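Putative malic enzyme ((S)-malate:NAD+ oxidoreductase (decarboxylating)) (Streptococcus pyogenes, PDB 2A9F) probably catalyses the metal-dependent oxidative decarboxylation of (S)-malate with NAD+ as the electron acceptor. Local coordinates at residues Ile71-Ala76 with Ala141-Glu146; Glu93-Leu98 with Asn135-Ser140; Ala97-Lys100 with Gly104-Ala107; Gln149-Ile152 with Pro158-His161. One frame throughout, in Å; residues are numbered along the deposited sequence.

How the interactions relate
Following the chain, strand 67-72 opens interaction 1, whose partner segment 141-146 lies 65 residues on, so this contact closes the longest loop. Interactions 2 and 3 are nested inside it: both start from helix 85-102 and share Ala97 and Leu98, but interaction 3 closes at once on strand 106-111, whereas interaction 2 waits for strand 133-136 and the metal-binding turn after it. Interaction 4 follows in series, joining helix 143-154 to strand 159-161. All four reach one parallel sheet, ordered 106-111, 67-72, 133-136, 159-161. Interactions 1 and 2 touch where Ile71 O meets Glu137 N at 2.7 Å.

Interaction 1 of 4, residues Ile71-Ala76 with Ala141-Glu146; sequences ISDGTA and APRCFE
The guanidinium group of Arg143 meets Asp73 and Thr75 at its edge, near its own plane, while the carboxylate of Asp73 is turned 29° from that plane. The pair forms a salt bridge between the turn that follows strand 67-72 and Arg143 of helix 143-154, in the alpha/beta N-terminal domain of malic enzymes, beside its parallel sheet. Arg143 NH2 donates to Asp73 OD2 over 2.8 Å in a fairly straight bond, 164° at the hydrogen. The donor stands above the carboxylate plane even though the acceptor lies close to the guanidinium plane. A bend at chi3 (63°) brings the arginine's end round to meet Asp73 from the opposite direction. Its NE is held by the backbone oxygen of Lys115, so the guanidinium group is gripped at two places and its rotation is restricted. Thr75 OG1 sits 3.8 Å from Arg143 NH1, near the same edge, and also takes a hydrogen bond from the backbone N of Ser140.

The other carboxylate oxygen is occupied within its own turn. Asp73 OD1 accepts from Thr75 N at 2.8 Å, closing an Asx turn that overlaps the ST turn in which Ser72 OG accepts from Gly74 N. The Thr75 hydroxyl reaches the same oxygen, so that Thr75 OG1 and Asp73 OD1 lie 2.7 Å apart, with both donors on one face of the carboxylate.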
loop_
_atom_site.group_PDB
_atom_site.type_symbol
_atom_site.label_atom_id
_atom_site.label_comp_id
_atom_site.label_asym_id
_atom_site.label_seq_id
_atom_site.Cartn_x
_atom_site.Cartn_y
_atom_site.Cartn_z
ATOM N N ILE A 71 8.812 -1.616 -1.925
ATOM C CA ILE A 71 8.727 -2.923 -1.284
ATOM C C ILE A 71 10.053 -3.554 -0.873
ATOM O O ILE A 71 11.047 -3.490 -1.600
ATOM C CB ILE A 71 7.981 -3.914 -2.206
ATOM C CG1 ILE A 71 6.662 -3.299 -2.678
ATOM C CG2 ILE A 71 7.687 -5.193 -1.469
ATOM C CD1 ILE A 71 6.003 -4.075 -3.792
ATOM N N SER A 72 10.034 -4.180 0.303
ATOM C CA SER A 72 11.192 -4.858 0.886
ATOM C C SER A 72 10.741 -5.979 1.815
ATOM O O SER A 72 9.568 -6.056 2.213
ATOM C CB SER A 72 12.031 -3.856 1.685
ATOM O OG SER A 72 12.683 -4.466 2.789
ATOM N N ASP A 73 11.683 -6.848 2.162
ATOM C CA ASP A 73 11.416 -7.952 3.083
ATOM C C ASP A 73 12.291 -7.749 4.318
ATOM O O ASP A 73 12.390 -8.631 5.171
ATOM C CB ASP A 73 11.756 -9.282 2.435
ATOM C CG ASP A 73 13.126 -9.279 1.852
ATOM O OD1 ASP A 73 13.951 -8.480 2.336
ATOM O OD2 ASP A 73 13.386 -10.061 0.919
ATOM N N GLY A 74 12.930 -6.585 4.395
ATOM C CA GLY A 74 13.780 -6.273 5.530
ATOM C C GLY A 74 15.016 -7.148 5.682
ATOM O O GLY A 74 15.626 -7.188 6.754
ATOM N N THR A 75 15.406 -7.842 4.617
ATOM C CA THR A 75 16.587 -8.707 4.687
ATOM C C THR A 75 17.905 -7.986 4.432
ATOM O O THR A 75 18.963 -8.493 4.807
ATOM C CB THR A 75 16.489 -9.866 3.688
ATOM O OG1 THR A 75 16.482 -9.347 2.346
ATOM C CG2 THR A 75 15.209 -10.665 3.940
ATOM N N ALA A 76 17.839 -6.812 3.804
ATOM C CA ALA A 76 19.032 -6.027 3.478
ATOM C C ALA A 76 18.860 -4.522 3.704
ATOM O O ALA A 76 19.284 -3.693 2.889
ATOM C CB ALA A 76 19.440 -6.288 2.033
ATOM N N ALA A 141 20.930 -10.123 -1.788
ATOM C CA ALA A 141 21.360 -10.911 -2.936
ATOM C C ALA A 141 21.612 -12.322 -2.421
ATOM O O ALA A 141 21.937 -12.502 -1.251
ATOM C CB ALA A 141 22.644 -10.331 -3.504
ATOM N N PRO A 142 21.473 -13.344 -3.284
ATOM C CA PRO A 142 21.103 -13.292 -4.704
ATOM C C PRO A 142 19.595 -13.286 -4.969
ATOM O O PRO A 142 19.171 -13.165 -6.119
ATOM C CB PRO A 142 21.769 -14.541 -5.270
ATOM C CG PRO A 142 21.551 -15.524 -4.149
ATOM C CD PRO A 142 21.918 -14.704 -2.915
ATOM N N ARG A 143 18.792 -13.437 -3.919
ATOM C CA ARG A 143 17.338 -13.424 -4.072
ATOM C C ARG A 143 16.871 -12.110 -4.700
ATOM O O ARG A 143 15.810 -12.047 -5.318
ATOM C CB ARG A 143 16.654 -13.591 -2.716
ATOM C CG ARG A 143 16.529 -15.013 -2.256
ATOM C CD ARG A 143 16.265 -15.115 -0.755
ATOM N NE ARG A 143 15.004 -14.525 -0.297
ATOM C CZ ARG A 143 14.851 -13.258 0.111
ATOM N NH1 ARG A 143 15.875 -12.411 0.120
ATOM N NH2 ARG A 143 13.668 -12.849 0.555
ATOM N N CYS A 144 17.672 -11.062 -4.536
ATOM C CA CYS A 144 17.334 -9.748 -5.062
ATOM C C CYS A 144 17.495 -9.620 -6.571
ATOM O O CYS A 144 17.065 -8.627 -7.163
ATOM C CB CYS A 144 18.187 -8.684 -4.380
ATOM S SG CYS A 144 19.893 -8.678 -4.900
ATOM N N PHE A 145 18.120 -10.612 -7.198
ATOM C CA PHE A 145 18.314 -10.563 -8.643
ATOM C C PHE A 145 17.259 -11.360 -9.399
ATOM O O PHE A 145 16.826 -10.960 -10.479
ATOM C CB PHE A 145 19.709 -11.062 -8.999
ATOM C CG PHE A 145 20.806 -10.252 -8.379
ATOM C CD1 PHE A 145 20.999 -8.924 -8.749
ATOM C CD2 PHE A 145 21.625 -10.803 -7.397
ATOM C CE1 PHE A 145 21.996 -8.150 -8.146
ATOM C CE2 PHE A 145 22.622 -10.044 -6.787
ATOM C CZ PHE A 145 22.811 -8.714 -7.159
ATOM N N GLU A 146 16.838 -12.480 -8.825
ATOM C CA GLU A 146 15.834 -13.314 -9.466
ATOM C C GLU A 146 14.441 -12.686 -9.311
ATOM O O GLU A 146 13.634 -12.697 -10.242
ATOM C CB GLU A 146 15.859 -14.726 -8.862
ATOM C CG GLU A 146 14.959 -15.729 -9.583
ATOM C CD GLU A 146 14.833 -17.055 -8.847
ATOM O OE1 GLU A 146 14.069 -17.921 -9.324
ATOM O OE2 GLU A 146 15.487 -17.236 -7.797
#

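Interaction 2 of 4, residues Glu93-Leu98 with Asn135-Ser140; sequences EGKAAL and NLEDIS. With MG (magnesium ion), chain C.
Lys95 crosses the Glu137 side chain at about a right angle, with Lys95 CE 3.1 Å from Glu137 OE1. Lys95 NZ sits evenly between the two oxygens, 3.4 Å from both Glu137 OE1 and Glu137 OE2, forming a salt bridge whose hydrogen bond to OE2 is weak. Both chains bend at chi2, that of Lys95 at 77°, which leads its end from helix 85-102 to the carboxylate. Lys95 NZ has further partners in Asp162, with which it makes a salt bridge, and Tyr40 of the second subunit, to which its hydrogen bond is weak.

On the metal side, Glu137 OE2 binds the magnesium ion at 2.0 Å. Asp138 OD1 binds it at 2.0 Å as well, and two waters and Asp163 complete the ligands found in this structure. The two carboxylates come together on the metal, where Glu137 OE2 and Asp138 OD1 are 3.0 Å apart. Asp138 OD2 accepts a hydrogen bond from the backbone N of Leu78, which helps fix the orientation of the first-shell carboxylate.

This is the metal site of the malic enzyme fold, carried by the residues that lead on from strand 133-136. Lys95 and Tyr40 of the second subunit are the predicted proton acceptor and donor; their closeness is consistent with a catalytic centre built from both chains, where metal and lysine share the Glu137 carboxylate.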
loop_
_atom_site.group_PDB
_atom_site.type_symbol
_atom_site.label_atom_id
_atom_site.label_comp_id
_atom_site.label_asym_id
_atom_site.label_seq_id
_atom_site.Cartn_x
_atom_site.Cartn_y
_atom_site.Cartn_z
ATOM N N GLU A 93 9.582 4.130 4.399
ATOM C CA GLU A 93 8.734 5.293 4.340
ATOM C C GLU A 93 9.595 6.547 4.187
ATOM O O GLU A 93 9.132 7.574 3.691
ATOM C CB GLU A 93 7.783 5.349 5.541
ATOM C CG GLU A 93 8.394 5.342 6.901
ATOM C CD GLU A 93 7.334 5.070 7.974
ATOM O OE1 GLU A 93 6.810 3.933 8.031
ATOM O OE2 GLU A 93 7.018 5.999 8.752
ATOM N N GLY A 94 10.861 6.447 4.578
ATOM C CA GLY A 94 11.749 7.580 4.408
ATOM C C GLY A 94 11.984 7.690 2.913
ATOM O O GLY A 94 11.954 8.767 2.310
ATOM N N LYS A 95 12.198 6.532 2.310
ATOM C CA LYS A 95 12.425 6.446 0.887
ATOM C C LYS A 95 11.215 7.011 0.143
ATOM O O LYS A 95 11.373 7.708 -0.859
ATOM C CB LYS A 95 12.648 4.986 0.489
ATOM C CG LYS A 95 13.200 4.796 -0.919
ATOM C CD LYS A 95 14.683 5.114 -0.979
ATOM C CE LYS A 95 15.318 4.564 -2.251
ATOM N NZ LYS A 95 16.799 4.474 -2.069
ATOM N N ALA A 96 10.016 6.705 0.636
ATOM C CA ALA A 96 8.791 7.186 0.010
ATOM C C ALA A 96 8.608 8.688 0.193
ATOM O O ALA A 96 7.993 9.356 -0.648
ATOM C CB ALA A 96 7.567 6.438 0.557
ATOM N N ALA A 97 9.134 9.237 1.276
ATOM C CA ALA A 97 8.986 10.675 1.473
ATOM C C ALA A 97 9.864 11.419 0.451
ATOM O O ALA A 97 9.566 12.571 0.081
ATOM C CB ALA A 97 9.364 11.072 2.900
ATOM N N LEU A 98 10.930 10.760 -0.011
ATOM C CA LEU A 98 11.801 11.368 -0.994
ATOM C C LEU A 98 11.097 11.370 -2.332
ATOM O O LEU A 98 11.135 12.367 -3.064
ATOM C CB LEU A 98 13.118 10.610 -1.101
ATOM C CG LEU A 98 13.931 10.591 0.200
ATOM C CD1 LEU A 98 15.280 9.974 -0.066
ATOM C CD2 LEU A 98 14.097 12.004 0.754
ATOM N N ASN A 135 9.079 -0.283 -6.689
ATOM C CA ASN A 135 10.477 -0.037 -6.374
ATOM C C ASN A 135 10.940 -1.022 -5.302
ATOM O O ASN A 135 10.653 -0.832 -4.118
ATOM C CB ASN A 135 10.686 1.397 -5.883
ATOM C CG ASN A 135 12.041 1.595 -5.191
ATOM O OD1 ASN A 135 12.174 1.357 -3.993
ATOM N ND2 ASN A 135 13.050 2.020 -5.948
ATOM N N LEU A 136 11.631 -2.087 -5.722
ATOM C CA LEU A 136 12.146 -3.085 -4.789
ATOM C C LEU A 136 13.303 -2.448 -4.025
ATOM O O LEU A 136 14.175 -1.823 -4.626
ATOM C CB LEU A 136 12.616 -4.327 -5.537
ATOM C CG LEU A 136 11.472 -5.174 -6.093
ATOM C CD1 LEU A 136 12.016 -6.275 -6.992
ATOM C CD2 LEU A 136 10.664 -5.741 -4.946
ATOM N N GLU A 137 13.308 -2.603 -2.704
ATOM C CA GLU A 137 14.347 -1.982 -1.888
ATOM C C GLU A 137 14.924 -2.852 -0.786
ATOM O O GLU A 137 14.221 -3.609 -0.122
ATOM C CB GLU A 137 13.806 -0.693 -1.258
ATOM C CG GLU A 137 14.845 0.152 -0.528
ATOM C CD GLU A 137 15.699 0.995 -1.473
ATOM O OE1 GLU A 137 15.154 1.500 -2.482
ATOM O OE2 GLU A 137 16.905 1.171 -1.188
ATOM N N ASP A 138 16.222 -2.716 -0.600
ATOM C CA ASP A 138 16.942 -3.430 0.426
ATOM C C ASP A 138 16.677 -4.927 0.583
ATOM O O ASP A 138 16.629 -5.424 1.701
ATOM C CB ASP A 138 16.728 -2.730 1.776
ATOM C CG ASP A 138 17.246 -1.297 1.781
ATOM O OD1 ASP A 138 17.895 -0.876 0.787
ATOM O OD2 ASP A 138 17.004 -0.595 2.788
ATOM N N ILE A 139 16.490 -5.653 -0.513
ATOM C CA ILE A 139 16.315 -7.090 -0.373
ATOM C C ILE A 139 17.674 -7.719 -0.731
ATOM O O ILE A 139 18.291 -7.369 -1.736
ATOM C CB ILE A 139 15.157 -7.664 -1.261
ATOM C CG1 ILE A 139 15.718 -8.385 -2.472
ATOM C CG2 ILE A 139 14.204 -6.569 -1.677
ATOM C CD1 ILE A 139 14.653 -9.102 -3.289
ATOM N N SER A 140 18.150 -8.626 0.113
ATOM C CA SER A 140 19.452 -9.254 -0.095
ATOM C C SER A 140 19.676 -10.116 -1.344
ATOM O O SER A 140 18.759 -10.755 -1.880
ATOM C CB SER A 140 19.817 -10.085 1.135
ATOM O OG SER A 140 18.891 -11.146 1.313
HETATM MG MG MG C . 18.511 0.825 -0.117
HETATM O O HOH W 1 17.799 1.582 1.574
HETATM O O HOH W 2 20.534 0.397 0.548
#

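Interaction 3 of 4, residues Ala97-Lys100 with Gly104-Ala107; sequences ALFK and GVDA
With chi1 at -100°, Phe99 turns its ring from helix 85-102 toward strand 106-111, and Lys100, bent at chi2 and again at chi4 (-61°), carries its ammonium group alongside Asp106. The ring meets the strand obliquely, with Phe99 CD2 3.7 Å from Val105 CG1, while the Phe99 CB methylene rests 3.6 Å from Ala107 CB. Val70 of the neighbouring strand 67-72 and the rings of Phe325 and Phe329, the latter edge-to-face, also meet Phe99.

The contact belongs to the beta-alpha-beta unit of strand 67-72, helix 85-102 and strand 106-111, at the point where the crossover helix hands the chain back to the sheet. Here the backbones come close as well, with a weak hydrogen bond of 3.1 Å from Val105 N to Phe99 O, bent to 135° at the hydrogen.

Lys100 and Asp106 run side by side in the same direction, and Lys100 NZ makes a weak hydrogen bond to Asp106 OD1 at 3.3 Å within a salt bridge. Stronger partners lie outside: Asn66 ND2 for Asp106 OD2, and the carbonyl of Val24 of the second subunit for Lys100 NZ, which also makes a salt bridge with Glu23 of that subunit. The Val24 N of that subunit also donates to Asp106 OD1, drawing the ion pair into the dimer interface.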
loop_
_atom_site.group_PDB
_atom_site.type_symbol
_atom_site.label_atom_id
_atom_site.label_comp_id
_atom_site.label_asym_id
_atom_site.label_seq_id
_atom_site.Cartn_x
_atom_site.Cartn_y
_atom_site.Cartn_z
ATOM N N ALA A 97 9.134 9.237 1.276
ATOM C CA ALA A 97 8.986 10.675 1.473
ATOM C C ALA A 97 9.864 11.419 0.451
ATOM O O ALA A 97 9.566 12.571 0.081
ATOM C CB ALA A 97 9.364 11.072 2.900
ATOM N N LEU A 98 10.930 10.760 -0.011
ATOM C CA LEU A 98 11.801 11.368 -0.994
ATOM C C LEU A 98 11.097 11.370 -2.332
ATOM O O LEU A 98 11.135 12.367 -3.064
ATOM C CB LEU A 98 13.118 10.610 -1.101
ATOM C CG LEU A 98 13.931 10.591 0.200
ATOM C CD1 LEU A 98 15.280 9.974 -0.066
ATOM C CD2 LEU A 98 14.097 12.004 0.754
ATOM N N PHE A 99 10.443 10.252 -2.639
ATOM C CA PHE A 99 9.711 10.090 -3.893
ATOM C C PHE A 99 8.751 11.260 -4.088
ATOM O O PHE A 99 8.554 11.750 -5.199
ATOM C CB PHE A 99 8.901 8.799 -3.861
ATOM C CG PHE A 99 9.531 7.648 -4.590
ATOM C CD1 PHE A 99 10.111 6.596 -3.888
ATOM C CD2 PHE A 99 9.528 7.607 -5.978
ATOM C CE1 PHE A 99 10.684 5.511 -4.562
ATOM C CE2 PHE A 99 10.098 6.533 -6.664
ATOM C CZ PHE A 99 10.681 5.477 -5.950
ATOM N N LYS A 100 8.149 11.703 -2.993
ATOM C CA LYS A 100 7.214 12.798 -3.052
ATOM C C LYS A 100 7.905 14.153 -3.022
ATOM O O LYS A 100 7.520 15.051 -3.764
ATOM C CB LYS A 100 6.214 12.720 -1.892
ATOM C CG LYS A 100 5.037 13.697 -2.034
ATOM C CD LYS A 100 4.211 13.353 -3.284
ATOM C CE LYS A 100 3.008 14.274 -3.486
ATOM N NZ LYS A 100 2.012 14.233 -2.379
ATOM N N GLY A 104 7.113 14.406 -8.019
ATOM C CA GLY A 104 5.773 14.459 -7.438
ATOM C C GLY A 104 5.153 13.082 -7.272
ATOM O O GLY A 104 3.937 12.915 -7.385
ATOM N N VAL A 105 5.993 12.093 -6.982
ATOM C CA VAL A 105 5.542 10.716 -6.872
ATOM C C VAL A 105 4.962 10.296 -5.534
ATOM O O VAL A 105 5.557 10.522 -4.488
ATOM C CB VAL A 105 6.699 9.738 -7.211
ATOM C CG1 VAL A 105 6.153 8.299 -7.402
ATOM C CG2 VAL A 105 7.445 10.229 -8.453
ATOM N N ASP A 106 3.788 9.678 -5.591
ATOM C CA ASP A 106 3.128 9.158 -4.402
ATOM C C ASP A 106 3.673 7.736 -4.224
ATOM O O ASP A 106 3.475 6.864 -5.074
ATOM C CB ASP A 106 1.602 9.139 -4.597
ATOM C CG ASP A 106 0.987 10.557 -4.662
ATOM O OD1 ASP A 106 1.129 11.334 -3.673
ATOM O OD2 ASP A 106 0.358 10.886 -5.704
ATOM N N ALA A 107 4.390 7.515 -3.130
ATOM C CA ALA A 107 4.973 6.209 -2.858
ATOM C C ALA A 107 4.465 5.669 -1.521
ATOM O O ALA A 107 4.474 6.374 -0.515
ATOM C CB ALA A 107 6.517 6.308 -2.853
#

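Interaction 4 of 4, residues Gln149-Ile152 with Pro158-His161; sequences QRLI and PVFH
Segments 149-152 and 158-161 come nearest at Ile152 and Val159, whose CA atoms are 5.6 Å apart, close enough for single side chains to bridge them. Val159 carries the contact from the strand, pointing at the helix with its two methyls on different targets. With chi1 at -175°, CG1 is set opposite the backbone N and approaches the leucine side chain, Val159 CG1 lying 4.1 Å from Leu151 CB. The other methyl rests against the helix backbone, where Val159 CG2 is 3.8 Å from Leu151 O.

Ile152 comes alongside the strand and lays its longer branch over the backbone, with Ile152 CG1 3.8 Å from Val159 O and 4.3 Å from Val159 CB. The contact is apolar and formed by few atoms. Leu151 also meets Leu136 of strand 133-136 and Ile121 and Val124 of helix 117-127, while Val159 packs on Ile134 and Leu136, so the pair forms part of a larger hydrophobic layer between sheet and helices. Glu148 accepts from the backbone N of His161, adding a polar tie between helix and strand. The contact lies in a beta-alpha-beta crossover, in which helix 143-154 connects the parallel, neighbouring strands 133-136 and 159-161 and packs on the second of them through Val159.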
loop_
_atom_site.group_PDB
_atom_site.type_symbol
_atom_site.label_atom_id
_atom_site.label_comp_id
_atom_site.label_asym_id
_atom_site.label_seq_id
_atom_site.Cartn_x
_atom_site.Cartn_y
_atom_site.Cartn_z
ATOM N N GLN A 149 14.089 -9.867 -11.906
ATOM C CA GLN A 149 13.986 -10.345 -13.278
ATOM C C GLN A 149 12.644 -11.008 -13.574
ATOM O O GLN A 149 12.054 -10.795 -14.634
ATOM C CB GLN A 149 15.136 -11.303 -13.580
ATOM C CG GLN A 149 16.512 -10.659 -13.398
ATOM C CD GLN A 149 16.665 -9.358 -14.182
ATOM O OE1 GLN A 149 16.774 -9.364 -15.413
ATOM N NE2 GLN A 149 16.665 -8.234 -13.468
ATOM N N ARG A 150 12.166 -11.814 -12.638
ATOM C CA ARG A 150 10.887 -12.478 -12.811
ATOM C C ARG A 150 9.770 -11.427 -12.749
ATOM O O ARG A 150 8.721 -11.586 -13.376
ATOM C CB ARG A 150 10.680 -13.525 -11.707
ATOM C CG ARG A 150 11.402 -14.849 -11.926
ATOM C CD ARG A 150 10.570 -15.820 -12.766
ATOM N NE ARG A 150 9.410 -16.295 -12.019
ATOM C CZ ARG A 150 9.486 -17.088 -10.953
ATOM N NH1 ARG A 150 10.666 -17.506 -10.512
ATOM N NH2 ARG A 150 8.382 -17.445 -10.311
ATOM N N LEU A 151 10.012 -10.356 -11.992
ATOM C CA LEU A 151 9.035 -9.278 -11.804
ATOM C C LEU A 151 8.960 -8.346 -13.007
ATOM O O LEU A 151 7.882 -7.888 -13.398
ATOM C CB LEU A 151 9.396 -8.483 -10.551
ATOM C CG LEU A 151 8.450 -8.467 -9.352
ATOM C CD1 LEU A 151 7.621 -9.713 -9.261
ATOM C CD2 LEU A 151 9.294 -8.286 -8.120
ATOM N N ILE A 152 10.126 -8.068 -13.579
ATOM C CA ILE A 152 10.241 -7.219 -14.752
ATOM C C ILE A 152 9.556 -7.897 -15.932
ATOM O O ILE A 152 8.839 -7.262 -16.705
ATOM C CB ILE A 152 11.718 -7.006 -15.127
ATOM C CG1 ILE A 152 12.358 -5.987 -14.177
ATOM C CG2 ILE A 152 11.824 -6.594 -16.587
ATOM C CD1 ILE A 152 13.838 -5.741 -14.442
ATOM N N PRO A 158 6.301 -1.009 -14.563
ATOM C CA PRO A 158 7.745 -0.963 -14.350
ATOM C C PRO A 158 8.216 -1.340 -12.952
ATOM O O PRO A 158 7.702 -0.837 -11.957
ATOM C CB PRO A 158 8.086 0.477 -14.709
ATOM C CG PRO A 158 6.877 1.219 -14.232
ATOM C CD PRO A 158 5.750 0.347 -14.727
ATOM N N VAL A 159 9.199 -2.233 -12.885
ATOM C CA VAL A 159 9.766 -2.647 -11.610
ATOM C C VAL A 159 11.240 -2.252 -11.646
ATOM O O VAL A 159 11.935 -2.515 -12.614
ATOM C CB VAL A 159 9.625 -4.153 -11.401
ATOM C CG1 VAL A 159 10.105 -4.528 -10.004
ATOM C CG2 VAL A 159 8.169 -4.569 -11.590
ATOM N N PHE A 160 11.713 -1.620 -10.585
ATOM C CA PHE A 160 13.088 -1.146 -10.529
ATOM C C PHE A 160 13.718 -1.469 -9.175
ATOM O O PHE A 160 13.237 -0.998 -8.142
ATOM C CB PHE A 160 13.061 0.370 -10.754
ATOM C CG PHE A 160 14.411 1.032 -10.788
ATOM C CD1 PHE A 160 15.185 1.014 -11.945
ATOM C CD2 PHE A 160 14.872 1.742 -9.687
ATOM C CE1 PHE A 160 16.400 1.702 -12.005
ATOM C CE2 PHE A 160 16.082 2.428 -9.735
ATOM C CZ PHE A 160 16.850 2.412 -10.897
ATOM N N HIS A 161 14.767 -2.291 -9.166
ATOM C CA HIS A 161 15.434 -2.602 -7.902
ATOM C C HIS A 161 16.419 -1.477 -7.789
ATOM O O HIS A 161 17.401 -1.427 -8.534
ATOM C CB HIS A 161 16.196 -3.927 -7.930
ATOM C CG HIS A 161 16.772 -4.300 -6.599
ATOM N ND1 HIS A 161 17.553 -3.435 -5.861
ATOM C CD2 HIS A 161 16.625 -5.410 -5.840
ATOM C CE1 HIS A 161 17.855 -3.993 -4.704
ATOM N NE2 HIS A 161 17.304 -5.192 -4.666
#